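Long-range contacts in single-strand binding protein (Thermus thermophilus, PDB 2CWA), which probably binds single-stranded DNA during replication, recombination and repair, and recruits partner proteins to their sites of action: residues R7-G12 / Q130-G135; T150-L155 / E174-R179; G198-D203 / T216-L221. All coordinates share one frame; numbering follows the deposited sequence.

Interaction 1 of 3, residues R7-G12 / Q130-G135; sequences RVFLIG and QVFLMG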
loop_
_atom_site.group_PDB
_atom_site.type_symbol
_atom_site.label_atom_id
_atom_site.label_comp_id
_atom_site.label_asym_id
_atom_site.label_seq_id
_atom_site.Cartn_x
_atom_site.Cartn_y
_atom_site.Cartn_z
ATOM N N ARG A 7 -0.167 -10.028 -0.512
ATOM C CA ARG A 7 0.797 -9.791 -1.579
ATOM C C ARG A 7 0.646 -8.398 -2.185
ATOM O O ARG A 7 -0.451 -7.997 -2.571
ATOM C CB ARG A 7 0.649 -10.863 -2.668
ATOM C CG ARG A 7 0.858 -12.298 -2.143
ATOM C CD ARG A 7 0.820 -13.343 -3.261
ATOM N NE ARG A 7 1.070 -14.694 -2.752
ATOM C CZ ARG A 7 2.246 -15.117 -2.292
ATOM N NH1 ARG A 7 3.296 -14.299 -2.277
ATOM N NH2 ARG A 7 2.378 -16.361 -1.854
ATOM N N VAL A 8 1.762 -7.679 -2.263
ATOM C CA VAL A 8 1.790 -6.319 -2.797
ATOM C C VAL A 8 2.589 -6.230 -4.086
ATOM O O VAL A 8 3.705 -6.751 -4.170
ATOM C CB VAL A 8 2.420 -5.335 -1.777
ATOM C CG1 VAL A 8 2.621 -3.958 -2.429
ATOM C CG2 VAL A 8 1.536 -5.230 -0.542
ATOM N N PHE A 9 2.012 -5.570 -5.091
ATOM C CA PHE A 9 2.676 -5.395 -6.376
ATOM C C PHE A 9 2.663 -3.912 -6.732
ATOM O O PHE A 9 1.597 -3.318 -6.929
ATOM C CB PHE A 9 1.954 -6.184 -7.470
ATOM C CG PHE A 9 1.939 -7.668 -7.237
ATOM C CD1 PHE A 9 3.073 -8.440 -7.490
ATOM C CD2 PHE A 9 0.799 -8.295 -6.757
ATOM C CE1 PHE A 9 3.059 -9.829 -7.261
ATOM C CE2 PHE A 9 0.775 -9.677 -6.526
ATOM C CZ PHE A 9 1.908 -10.440 -6.781
ATOM N N LEU A 10 3.846 -3.324 -6.821
ATOM C CA LEU A 10 3.966 -1.908 -7.134
ATOM C C LEU A 10 4.978 -1.628 -8.219
ATOM O O LEU A 10 6.044 -2.252 -8.284
ATOM C CB LEU A 10 4.386 -1.119 -5.882
ATOM C CG LEU A 10 3.419 -1.053 -4.703
ATOM C CD1 LEU A 10 4.180 -0.616 -3.447
ATOM C CD2 LEU A 10 2.284 -0.072 -5.028
ATOM N N ILE A 11 4.621 -0.687 -9.086
ATOM C CA ILE A 11 5.509 -0.225 -10.135
ATOM C C ILE A 11 5.365 1.294 -10.132
ATOM O O ILE A 11 4.259 1.827 -10.300
ATOM C CB ILE A 11 5.138 -0.747 -11.540
ATOM C CG1 ILE A 11 5.313 -2.271 -11.616
ATOM C CG2 ILE A 11 6.056 -0.089 -12.567
ATOM C CD1 ILE A 11 5.021 -2.849 -13.006
ATOM N N GLY A 12 6.479 1.981 -9.916
ATOM C CA GLY A 12 6.469 3.433 -9.883
ATOM C C GLY A 12 7.874 3.971 -10.040
ATOM O O GLY A 12 8.818 3.209 -10.244
ATOM N N GLN A 130 -1.285 -2.614 -6.799
ATOM C CA GLN A 130 -2.251 -3.675 -6.569
ATOM C C GLN A 130 -1.877 -4.545 -5.376
ATOM O O GLN A 130 -0.734 -4.963 -5.250
ATOM C CB GLN A 130 -2.340 -4.543 -7.827
ATOM C CG GLN A 130 -3.437 -5.591 -7.798
ATOM C CD GLN A 130 -3.561 -6.341 -9.116
ATOM O OE1 GLN A 130 -4.529 -7.063 -9.341
ATOM N NE2 GLN A 130 -2.577 -6.179 -9.988
ATOM N N VAL A 131 -2.846 -4.817 -4.512
ATOM C CA VAL A 131 -2.606 -5.662 -3.343
ATOM C C VAL A 131 -3.685 -6.731 -3.229
ATOM O O VAL A 131 -4.862 -6.474 -3.500
ATOM C CB VAL A 131 -2.589 -4.830 -2.031
ATOM C CG1 VAL A 131 -3.937 -4.170 -1.812
ATOM C CG2 VAL A 131 -2.249 -5.731 -0.843
ATOM N N PHE A 132 -3.269 -7.937 -2.849
ATOM C CA PHE A 132 -4.179 -9.060 -2.657
ATOM C C PHE A 132 -4.174 -9.373 -1.168
ATOM O O PHE A 132 -3.112 -9.613 -0.590
ATOM C CB PHE A 132 -3.677 -10.298 -3.408
ATOM C CG PHE A 132 -3.789 -10.199 -4.892
ATOM C CD1 PHE A 132 -4.880 -10.746 -5.555
ATOM C CD2 PHE A 132 -2.799 -9.573 -5.635
ATOM C CE1 PHE A 132 -4.975 -10.673 -6.944
ATOM C CE2 PHE A 132 -2.889 -9.496 -7.023
ATOM C CZ PHE A 132 -3.980 -10.049 -7.675
ATOM N N LEU A 133 -5.345 -9.389 -0.550
ATOM C CA LEU A 133 -5.437 -9.681 0.873
ATOM C C LEU A 133 -6.600 -10.607 1.175
ATOM O O LEU A 133 -7.620 -10.588 0.488
ATOM C CB LEU A 133 -5.644 -8.391 1.683
ATOM C CG LEU A 133 -4.548 -7.325 1.727
ATOM C CD1 LEU A 133 -5.098 -6.078 2.419
ATOM C CD2 LEU A 133 -3.334 -7.859 2.475
HETATM N N MSE A 134 -6.438 -11.423 2.211
HETATM C CA MSE A 134 -7.505 -12.305 2.647
HETATM C C MSE A 134 -7.337 -12.540 4.136
HETATM O O MSE A 134 -6.228 -12.789 4.614
HETATM C CB MSE A 134 -7.489 -13.640 1.890
HETATM C CG MSE A 134 -8.635 -14.570 2.287
HETATM SE SE MSE A 134 -9.053 -15.907 0.885
HETATM C CE MSE A 134 -7.270 -16.256 0.323
ATOM N N GLY A 135 -8.448 -12.439 4.856
ATOM C CA GLY A 135 -8.445 -12.620 6.293
ATOM C C GLY A 135 -9.878 -12.607 6.776
ATOM O O GLY A 135 -10.791 -12.996 6.039
#
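Phe9 and Phe132 meet rim to rim where the first strands of two OB folds, carried by one polypeptide, run antiparallel beside each other. Their ring centroids lie 6.0 Å apart and the planes stand at 87°, yet neither ring sits over the face of the other, so this is a rim contact and not a T-shaped stack. Phe9 CE2 comes within 3.7 Å of Phe132 CD2, which lies in the plane of the Phe9 ring. Both side chains leave the same face of the sheet; with CG anti to the carbonyl carbon (chi1 -62° in Phe9, -71° in Phe132) the rings swing so that their CD2 and CE2 atoms come together. Gln130 lies on that face and has almost as much surface buried as Phe9; its backbone is bonded to Phe9 in both directions, Phe9 N donating to Gln130 O at 2.8 Å and Gln130 N to Phe9 O. Two residues along, Arg7 and Phe132 form the second hydrogen-bonded pair, with Phe132 N 2.8 Å from Arg7 O. Between these pairs, Val8 and Val131 form a non-hydrogen-bonded pair on the buried face, where Val8 CG2 touches Val131 CG2 at 3.8 Å. Two OB domains of one chain are thus joined edge to edge; the antiparallel pairing of their first strands resembles that between subunits in SSB proteins with one OB fold per chain, such as that of Escherichia coli. Strand 75-85 flanks segment 7-12 on its other edge, with Val8 bonded through its backbone to Gly80, while strand 193-206 lies beside segment 130-135, and its Ile197 touches both Gln130 and Phe132.

Interaction 2 of 3, residues T150-L155 / E174-R179; sequences TAVARL and EVQAWR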
loop_
_atom_site.group_PDB
_atom_site.type_symbol
_atom_site.label_atom_id
_atom_site.label_comp_id
_atom_site.label_asym_id
_atom_site.label_seq_id
_atom_site.Cartn_x
_atom_site.Cartn_y
_atom_site.Cartn_z
ATOM N N THR A 150 -23.346 9.004 -2.156
ATOM C CA THR A 150 -22.442 7.900 -2.473
ATOM C C THR A 150 -22.145 7.061 -1.231
ATOM O O THR A 150 -21.821 7.599 -0.168
ATOM C CB THR A 150 -21.110 8.416 -3.027
ATOM O OG1 THR A 150 -21.359 9.253 -4.163
ATOM C CG2 THR A 150 -20.224 7.248 -3.449
ATOM N N ALA A 151 -22.260 5.741 -1.362
ATOM C CA ALA A 151 -21.989 4.847 -0.239
ATOM C C ALA A 151 -20.485 4.655 -0.044
ATOM O O ALA A 151 -19.716 4.593 -1.009
ATOM C CB ALA A 151 -22.657 3.495 -0.466
ATOM N N VAL A 152 -20.065 4.572 1.213
ATOM C CA VAL A 152 -18.654 4.369 1.529
ATOM C C VAL A 152 -18.597 3.440 2.722
ATOM O O VAL A 152 -19.181 3.726 3.766
ATOM C CB VAL A 152 -17.935 5.684 1.903
ATOM C CG1 VAL A 152 -16.427 5.463 1.889
ATOM C CG2 VAL A 152 -18.319 6.784 0.944
ATOM N N ALA A 153 -17.901 2.322 2.555
ATOM C CA ALA A 153 -17.782 1.331 3.614
ATOM C C ALA A 153 -16.362 1.270 4.138
ATOM O O ALA A 153 -15.404 1.396 3.380
ATOM C CB ALA A 153 -18.191 -0.051 3.085
ATOM N N ARG A 154 -16.237 1.093 5.447
ATOM C CA ARG A 154 -14.933 0.971 6.068
ATOM C C ARG A 154 -14.948 -0.337 6.843
ATOM O O ARG A 154 -15.847 -0.589 7.645
ATOM C CB ARG A 154 -14.655 2.173 6.969
ATOM C CG ARG A 154 -14.383 3.432 6.156
ATOM C CD ARG A 154 -14.112 4.648 7.034
ATOM N NE ARG A 154 -14.102 5.876 6.246
ATOM C CZ ARG A 154 -13.177 6.190 5.348
ATOM N NH1 ARG A 154 -12.167 5.361 5.123
ATOM N NH2 ARG A 154 -13.271 7.322 4.660
ATOM N N LEU A 155 -13.959 -1.176 6.559
ATOM C CA LEU A 155 -13.839 -2.497 7.173
ATOM C C LEU A 155 -12.501 -2.668 7.889
ATOM O O LEU A 155 -11.507 -2.051 7.512
ATOM C CB LEU A 155 -13.937 -3.570 6.083
ATOM C CG LEU A 155 -15.094 -3.515 5.079
ATOM C CD1 LEU A 155 -14.727 -4.298 3.825
ATOM C CD2 LEU A 155 -16.351 -4.068 5.710
ATOM N N GLU A 174 -6.916 -1.653 7.419
ATOM C CA GLU A 174 -8.158 -0.902 7.250
ATOM C C GLU A 174 -8.497 -0.952 5.765
ATOM O O GLU A 174 -7.666 -0.621 4.921
ATOM C CB GLU A 174 -7.974 0.555 7.694
ATOM C CG GLU A 174 -7.846 0.737 9.210
ATOM C CD GLU A 174 -9.110 0.337 9.958
ATOM O OE1 GLU A 174 -10.195 0.856 9.636
ATOM O OE2 GLU A 174 -9.022 -0.497 10.881
ATOM N N VAL A 175 -9.714 -1.377 5.441
ATOM C CA VAL A 175 -10.118 -1.474 4.044
ATOM C C VAL A 175 -11.340 -0.601 3.779
ATOM O O VAL A 175 -12.340 -0.693 4.483
ATOM C CB VAL A 175 -10.447 -2.932 3.664
ATOM C CG1 VAL A 175 -10.743 -3.031 2.178
ATOM C CG2 VAL A 175 -9.274 -3.837 4.039
ATOM N N GLN A 176 -11.241 0.236 2.751
ATOM C CA GLN A 176 -12.319 1.151 2.379
ATOM C C GLN A 176 -12.881 0.784 1.009
ATOM O O GLN A 176 -12.131 0.458 0.090
ATOM C CB GLN A 176 -11.787 2.589 2.360
ATOM C CG GLN A 176 -12.755 3.632 1.800
ATOM C CD GLN A 176 -12.143 5.029 1.785
ATOM O OE1 GLN A 176 -10.936 5.191 1.972
ATOM N NE2 GLN A 176 -12.973 6.042 1.551
ATOM N N ALA A 177 -14.203 0.833 0.880
ATOM C CA ALA A 177 -14.849 0.499 -0.390
ATOM C C ALA A 177 -15.863 1.574 -0.753
ATOM O O ALA A 177 -16.440 2.211 0.132
ATOM C CB ALA A 177 -15.538 -0.850 -0.290
ATOM N N TRP A 178 -16.079 1.758 -2.053
ATOM C CA TRP A 178 -17.014 2.769 -2.546
ATOM C C TRP A 178 -18.182 2.221 -3.366
ATOM O O TRP A 178 -18.112 1.128 -3.922
ATOM C CB TRP A 178 -16.275 3.794 -3.410
ATOM C CG TRP A 178 -15.311 4.662 -2.666
ATOM C CD1 TRP A 178 -14.017 4.370 -2.345
ATOM C CD2 TRP A 178 -15.568 5.975 -2.152
ATOM N NE1 TRP A 178 -13.448 5.425 -1.667
ATOM C CE2 TRP A 178 -14.379 6.421 -1.532
ATOM C CE3 TRP A 178 -16.687 6.817 -2.155
ATOM C CZ2 TRP A 178 -14.277 7.679 -0.919
ATOM C CZ3 TRP A 178 -16.586 8.069 -1.545
ATOM C CH2 TRP A 178 -15.386 8.485 -0.935
ATOM N N ARG A 179 -19.254 3.006 -3.421
ATOM C CA ARG A 179 -20.453 2.687 -4.191
ATOM C C ARG A 179 -21.039 1.287 -4.027
ATOM O O ARG A 179 -21.306 0.845 -2.912
ATOM C CB ARG A 179 -20.177 2.971 -5.667
ATOM C CG ARG A 179 -19.710 4.392 -5.894
ATOM C CD ARG A 179 -19.315 4.659 -7.326
ATOM N NE ARG A 179 -18.613 5.933 -7.429
ATOM C CZ ARG A 179 -17.444 6.186 -6.846
ATOM N NH1 ARG A 179 -16.844 5.249 -6.125
ATOM N NH2 ARG A 179 -16.880 7.379 -6.974
HETATM O O HOH W 1 -11.503 0.691 7.415
#
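Val152 lays CG1 over the six-membered ring of Trp178, 4.0 Å from its centroid and only 5° off the ring normal, a CH-pi contact within an antiparallel beta hairpin of the second OB fold. The valine's other methyl, CG2, approaches Trp178 CZ3 at 3.3 Å. With CG1 anti to the backbone N (chi1 -166°), CG1 stands over the centre of the six-membered ring and CG2 beside its CE3-CZ3 bond. Thr150 CG2 closes in along the ring edge, and Arg48 adds a cation-pi contact from outside the hairpin.

Farther along the same face, Gln176 extends beside Arg154, their amide and guanidinium planes 50° apart. Arg154 NH1 lies 3.4 Å from Gln176 CD, while Gln176 OE1 accepts a hydrogen bond from Arg217 NH1 on strand 212-220. An alanine at Gln176 would probably leave Arg217 NH1 without this acceptor and open a gap beside the Arg154 guanidinium. On the opposite face Ala153 pairs with Ala177 and Leu155 with Val175, turning small and branched apolar groups to the buried side, where Leu155 meets Leu137 and Pro141 of strand 128-145. At the far end a water lies 2.7 Å from Leu155 O and 2.6 Å from Glu174 OE1, bridging the two strands at a carboxylate oxygen that also forms a salt bridge with Arg139.

Interaction 3 of 3, residues G198-D203 / T216-L221; sequences GRLVND and TRVEAL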
loop_
_atom_site.group_PDB
_atom_site.type_symbol
_atom_site.label_atom_id
_atom_site.label_comp_id
_atom_site.label_asym_id
_atom_site.label_seq_id
_atom_site.Cartn_x
_atom_site.Cartn_y
_atom_site.Cartn_z
ATOM N N GLY A 198 -7.037 -4.678 -4.031
ATOM C CA GLY A 198 -7.177 -3.242 -3.935
ATOM C C GLY A 198 -5.934 -2.474 -4.291
ATOM O O GLY A 198 -4.997 -3.010 -4.877
ATOM N N ARG A 199 -5.941 -1.195 -3.938
ATOM C CA ARG A 199 -4.816 -0.325 -4.195
ATOM C C ARG A 199 -4.407 0.255 -2.852
ATOM O O ARG A 199 -5.255 0.525 -2.002
ATOM C CB ARG A 199 -5.218 0.782 -5.174
ATOM C CG ARG A 199 -6.558 1.439 -4.863
ATOM C CD ARG A 199 -7.027 2.306 -6.031
ATOM N NE ARG A 199 -6.189 3.486 -6.189
ATOM C CZ ARG A 199 -6.310 4.589 -5.457
ATOM N NH1 ARG A 199 -7.245 4.667 -4.519
ATOM N NH2 ARG A 199 -5.485 5.607 -5.652
ATOM N N LEU A 200 -3.107 0.413 -2.644
ATOM C CA LEU A 200 -2.625 0.968 -1.388
ATOM C C LEU A 200 -2.793 2.480 -1.407
ATOM O O LEU A 200 -2.452 3.133 -2.389
ATOM C CB LEU A 200 -1.149 0.633 -1.194
ATOM C CG LEU A 200 -0.855 -0.858 -1.007
ATOM C CD1 LEU A 200 0.653 -1.090 -0.988
ATOM C CD2 LEU A 200 -1.493 -1.329 0.284
ATOM N N VAL A 201 -3.319 3.028 -0.320
ATOM C CA VAL A 201 -3.492 4.469 -0.209
ATOM C C VAL A 201 -3.007 4.891 1.167
ATOM O O VAL A 201 -2.839 4.054 2.057
ATOM C CB VAL A 201 -4.976 4.887 -0.354
ATOM C CG1 VAL A 201 -5.536 4.356 -1.669
ATOM C CG2 VAL A 201 -5.782 4.383 0.823
ATOM N N ASN A 202 -2.767 6.185 1.343
ATOM C CA ASN A 202 -2.327 6.661 2.641
ATOM C C ASN A 202 -2.887 8.034 2.985
ATOM O O ASN A 202 -3.247 8.820 2.101
ATOM C CB ASN A 202 -0.798 6.674 2.716
ATOM C CG ASN A 202 -0.165 7.410 1.564
ATOM O OD1 ASN A 202 -0.536 8.543 1.259
ATOM N ND2 ASN A 202 0.807 6.775 0.918
ATOM N N ASP A 203 -2.994 8.299 4.281
ATOM C CA ASP A 203 -3.491 9.582 4.756
ATOM C C ASP A 203 -2.317 10.244 5.466
ATOM O O ASP A 203 -1.485 9.559 6.066
ATOM C CB ASP A 203 -4.645 9.393 5.746
ATOM C CG ASP A 203 -5.657 8.356 5.287
ATOM O OD1 ASP A 203 -6.100 8.421 4.122
ATOM O OD2 ASP A 203 -6.017 7.475 6.101
ATOM N N THR A 216 -1.219 4.014 6.412
ATOM C CA THR A 216 -1.456 3.296 5.166
ATOM C C THR A 216 -2.680 2.412 5.279
ATOM O O THR A 216 -2.910 1.769 6.305
ATOM C CB THR A 216 -0.235 2.434 4.783
ATOM O OG1 THR A 216 0.894 3.287 4.565
ATOM C CG2 THR A 216 -0.519 1.628 3.507
ATOM N N ARG A 217 -3.469 2.389 4.212
ATOM C CA ARG A 217 -4.686 1.595 4.172
ATOM C C ARG A 217 -4.851 1.045 2.762
ATOM O O ARG A 217 -3.988 1.240 1.905
ATOM C CB ARG A 217 -5.909 2.458 4.518
ATOM C CG ARG A 217 -5.876 3.102 5.900
ATOM C CD ARG A 217 -7.111 3.983 6.129
ATOM N NE ARG A 217 -7.134 5.118 5.204
ATOM C CZ ARG A 217 -7.872 5.188 4.099
ATOM N NH1 ARG A 217 -8.672 4.183 3.756
ATOM N NH2 ARG A 217 -7.807 6.272 3.333
ATOM N N VAL A 218 -5.969 0.373 2.530
ATOM C CA VAL A 218 -6.259 -0.208 1.225
ATOM C C VAL A 218 -7.641 0.193 0.729
ATOM O O VAL A 218 -8.605 0.191 1.489
ATOM C CB VAL A 218 -6.217 -1.759 1.267
ATOM C CG1 VAL A 218 -6.572 -2.328 -0.121
ATOM C CG2 VAL A 218 -4.838 -2.238 1.707
ATOM N N GLU A 219 -7.718 0.553 -0.546
ATOM C CA GLU A 219 -8.987 0.906 -1.169
ATOM C C GLU A 219 -9.298 -0.292 -2.063
ATOM O O GLU A 219 -8.538 -0.607 -2.969
ATOM C CB GLU A 219 -8.855 2.175 -2.014
ATOM C CG GLU A 219 -10.087 2.483 -2.851
ATOM C CD GLU A 219 -9.986 3.821 -3.556
ATOM O OE1 GLU A 219 -10.008 4.858 -2.859
ATOM O OE2 GLU A 219 -9.874 3.834 -4.800
ATOM N N ALA A 220 -10.409 -0.953 -1.775
ATOM C CA ALA A 220 -10.835 -2.137 -2.503
ATOM C C ALA A 220 -11.278 -1.878 -3.939
ATOM O O ALA A 220 -11.880 -0.848 -4.249
ATOM C CB ALA A 220 -11.958 -2.826 -1.730
ATOM N N LEU A 221 -10.951 -2.827 -4.810
ATOM C CA LEU A 221 -11.322 -2.779 -6.218
ATOM C C LEU A 221 -12.250 -3.971 -6.453
ATOM O O LEU A 221 -13.149 -3.922 -7.294
ATOM C CB LEU A 221 -10.082 -2.903 -7.102
ATOM C CG LEU A 221 -9.119 -1.713 -7.089
ATOM C CD1 LEU A 221 -7.832 -2.079 -7.821
ATOM C CD2 LEU A 221 -9.791 -0.507 -7.735
#
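Arg217 and Asp203 cross at about a right angle, yet their flat ends are almost coplanar, the carboxylate and guanidinium planes being 16° apart. The arginine grips side-on: NH2 donates to Asp203 OD1 at 2.9 Å, and NE to Asp203 OD2 at 2.8 Å. OD1 offers its syn lone pair along a nearly straight bond, whereas OD2 is met on the syn side but somewhat out of the carboxylate plane. A bend at chi3 (-64°) folds the Arg217 chain back across the neighbouring strand, and one face of its guanidinium receives Val201 CG2, offset toward the rim. Two bonds and this apolar cover together restrict rotation of the group, and Gln215 supplies a second partner for Asp203 OD2.

A different geometry governs Arg199 and Glu219. These side chains run alongside each other, their end planes 45° apart, and form a salt bridge with Arg199 NH1 2.8 Å from Glu219 OE2. Glu219 OE1 pairs in turn with Arg48, so the carboxylate lies between two arginines and would probably remain ionised. Val201 CG1 rests against Glu219 CB, separating the two ion pairs on this face. The other face is apolar near its middle, where Leu200 CD2 packs on Val218 CG2 at 3.7 Å. Next to it Gly198 CA approaches Glu219 O to 3.1 Å, with Val218 CG1 also against it.

This antiparallel hairpin of the OB fold is flanked on both edges: strand 169-178 runs parallel to strand 212-220 and bonds to Val218 and Ala220, while strand 128-145 pairs with strand 193-206 through Val131 and Gly198.

The three contacts exemplify how neighbouring strand pairs build and then join OB folds. Interaction 1 bridges the two family domains of the chain, whereas interactions 2 and 3 both lie within the second. The centres of interactions 1 and 3 are about 10 Å apart: strand 128-145 pairs with strand 193-206, Val131 N being 2.8 Å from Gly198 O, and the first domain also reaches interaction 3 directly, Val8 CG1 lying 3.8 Å from Leu200 CD1. Interactions 2 and 3, about 11 Å apart between centres, join where Gln176 O lies 2.9 Å from Ala220 N. Interactions 1 and 2, with nearest atoms about 5 Å apart, do not touch. A nitrate ion, probably from the crystallisation liquor, lies about 3 Å from the Arg154 side chain.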